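Inner kinetochore subunit cnp3 (Schizosaccharomyces pombe, PDB 6O2D) is a component of the inner kinetochore network that serves as a platform for outer kinetochore assembly at centromeres, here represented by its cupin domain. Local coordinates at residues V71-G76 and E131-Y136. Numbering follows the deposited sequence.
Sequences VEMPAG and EAVRLY
Val71-Met73 and Val133-Tyr136 are the paired parts of two neighbouring antiparallel strands, 66-73 and 133-140, in the five-stranded sheet of the cupin domain. Val71 pairs with Leu135 and Met73 with Val133 as hydrogen-bonded pairs. Between them, Glu72 and Arg134 form a non-hydrogen-bonded pair. Val71 N donates to Leu135 O at 2.9 Å, and Leu135 N returns a bond to Val71 O. Met73 N likewise binds Val133 O, and Val133 N reaches Met73 O at 2.9 Å. The strands run 161° apart in direction.

Met73, modelled as selenomethionine, shares a face with Val71, Val133 and Leu135. Its chain bends at the last torsion (chi3 -75°), which brings Met73 CE to 3.7 Å from Leu135 CD1. Ile98 covers both Met73 and Val133, and Ile125 also packs on Met73.

The opposite face carries the charged pair Glu72 and Arg134. Glu72 rises off the sheet with an extended chain, CG anti to the backbone N (chi1 -179°), and leans toward Ala132. OE2 and the CG-CD end of Glu72 lie beside the Ala132 methyl. Glu72 OE1 stands 4.0 Å from Arg134 NH1. This salt bridge is long. The carboxylate and guanidinium planes are nearly perpendicular, and no N-H points at the oxygen, so charge alone links the pair. OE2 has a stronger partner in Lys55, on the strand at the far side of Glu72. An alanine in place of Glu72 would probably leave both Lys55 and Arg134 without this negative mate and uncover the Ala132 methyl.

The backbone ladder therefore fixes the register, the apolar face faces the second sheet, and the carboxylate, from the middle strand, lies between positive charges on its two neighbours, close to Lys55 and only loosely to Arg134.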
loop_
_atom_site.group_PDB
_atom_site.type_symbol
_atom_site.label_atom_id
_atom_site.label_comp_id
_atom_site.label_asym_id
_atom_site.label_seq_id
_atom_site.Cartn_x
_atom_site.Cartn_y
_atom_site.Cartn_z
ATOM N N VAL B 71 -3.068 -5.519 -10.042
ATOM C CA VAL B 71 -2.576 -6.469 -11.029
ATOM C C VAL B 71 -3.376 -7.752 -10.854
ATOM O O VAL B 71 -3.647 -8.167 -9.720
ATOM C CB VAL B 71 -1.056 -6.745 -10.870
ATOM C CG1 VAL B 71 -0.624 -7.988 -11.655
ATOM C CG2 VAL B 71 -0.235 -5.534 -11.273
ATOM N N GLU B 72 -3.762 -8.367 -11.984
ATOM C CA GLU B 72 -4.383 -9.688 -12.034
ATOM C C GLU B 72 -3.529 -10.619 -12.882
ATOM O O GLU B 72 -2.954 -10.193 -13.883
ATOM C CB GLU B 72 -5.788 -9.677 -12.646
ATOM C CG GLU B 72 -6.408 -11.058 -12.649
ATOM C CD GLU B 72 -7.695 -11.112 -13.369
ATOM O OE1 GLU B 72 -8.522 -10.211 -13.125
ATOM O OE2 GLU B 72 -7.859 -12.029 -14.199
HETATM N N MSE B 73 -3.469 -11.892 -12.500
HETATM C CA MSE B 73 -2.710 -12.865 -13.274
HETATM C C MSE B 73 -3.574 -14.068 -13.621
HETATM O O MSE B 73 -4.094 -14.752 -12.735
HETATM C CB MSE B 73 -1.490 -13.284 -12.472
HETATM C CG MSE B 73 -0.500 -12.156 -12.433
HETATM SE SE MSE B 73 1.180 -12.654 -11.666
HETATM C CE MSE B 73 0.685 -12.709 -9.788
ATOM N N PRO B 74 -3.742 -14.320 -14.914
ATOM C CA PRO B 74 -4.528 -15.479 -15.348
ATOM C C PRO B 74 -3.882 -16.782 -14.901
ATOM O O PRO B 74 -2.776 -16.824 -14.362
ATOM C CB PRO B 74 -4.542 -15.348 -16.876
ATOM C CG PRO B 74 -4.119 -13.925 -17.157
ATOM C CD PRO B 74 -3.219 -13.533 -16.043
ATOM N N ALA B 75 -4.613 -17.868 -15.117
ATOM C CA ALA B 75 -4.121 -19.189 -14.759
ATOM C C ALA B 75 -2.888 -19.537 -15.577
ATOM O O ALA B 75 -2.846 -19.319 -16.791
ATOM C CB ALA B 75 -5.210 -20.236 -14.990
ATOM N N GLY B 76 -1.873 -20.073 -14.904
ATOM C CA GLY B 76 -0.655 -20.417 -15.607
ATOM C C GLY B 76 0.217 -19.247 -15.990
ATOM O O GLY B 76 1.046 -19.381 -16.892
ATOM N N GLU B 131 -7.755 -20.361 -10.479
ATOM C CA GLU B 131 -8.434 -19.077 -10.474
ATOM C C GLU B 131 -7.398 -18.003 -10.765
ATOM O O GLU B 131 -6.228 -18.134 -10.393
ATOM C CB GLU B 131 -9.105 -18.822 -9.126
ATOM C CG GLU B 131 -8.229 -19.179 -7.940
ATOM C CD GLU B 131 -8.907 -18.954 -6.607
ATOM O OE1 GLU B 131 -9.913 -18.217 -6.566
ATOM O OE2 GLU B 131 -8.434 -19.528 -5.600
ATOM N N ALA B 132 -7.835 -16.931 -11.418
ATOM C CA ALA B 132 -6.948 -15.791 -11.622
ATOM C C ALA B 132 -6.595 -15.143 -10.290
ATOM O O ALA B 132 -7.412 -15.084 -9.370
ATOM C CB ALA B 132 -7.577 -14.756 -12.561
ATOM N N VAL B 133 -5.367 -14.657 -10.183
ATOM C CA VAL B 133 -4.907 -13.988 -8.973
ATOM C C VAL B 133 -5.055 -12.499 -9.207
ATOM O O VAL B 133 -4.842 -12.017 -10.324
ATOM C CB VAL B 133 -3.449 -14.349 -8.637
ATOM C CG1 VAL B 133 -2.928 -13.447 -7.509
ATOM C CG2 VAL B 133 -3.342 -15.829 -8.282
ATOM N N ARG B 134 -5.432 -11.770 -8.165
ATOM C CA ARG B 134 -5.675 -10.345 -8.265
ATOM C C ARG B 134 -4.899 -9.761 -7.086
ATOM O O ARG B 134 -5.027 -10.251 -5.950
ATOM C CB ARG B 134 -7.181 -10.023 -8.194
ATOM C CG ARG B 134 -7.497 -8.581 -7.813
ATOM C CD ARG B 134 -8.976 -8.296 -7.457
ATOM N NE ARG B 134 -10.022 -8.880 -8.312
ATOM C CZ ARG B 134 -10.250 -8.558 -9.582
ATOM N NH1 ARG B 134 -9.458 -7.699 -10.213
ATOM N NH2 ARG B 134 -11.238 -9.150 -10.240
ATOM N N LEU B 135 -4.058 -8.744 -7.349
ATOM C CA LEU B 135 -3.224 -8.157 -6.303
ATOM C C LEU B 135 -3.409 -6.655 -6.224
ATOM O O LEU B 135 -3.542 -5.980 -7.244
ATOM C CB LEU B 135 -1.739 -8.435 -6.527
ATOM C CG LEU B 135 -1.218 -9.820 -6.867
ATOM C CD1 LEU B 135 0.082 -9.701 -7.681
ATOM C CD2 LEU B 135 -1.013 -10.601 -5.587
ATOM N N TYR B 136 -3.324 -6.142 -5.002
ATOM C CA TYR B 136 -3.195 -4.714 -4.748
ATOM C C TYR B 136 -1.724 -4.386 -4.519
ATOM O O TYR B 136 -1.108 -4.923 -3.592
ATOM C CB TYR B 136 -4.034 -4.312 -3.534
ATOM C CG TYR B 136 -3.811 -2.890 -3.102
ATOM C CD1 TYR B 136 -4.212 -1.837 -3.911
ATOM C CD2 TYR B 136 -3.194 -2.594 -1.897
ATOM C CE1 TYR B 136 -4.020 -0.535 -3.531
ATOM C CE2 TYR B 136 -2.994 -1.281 -1.508
ATOM C CZ TYR B 136 -3.409 -0.261 -2.333
ATOM O OH TYR B 136 -3.213 1.047 -1.970
#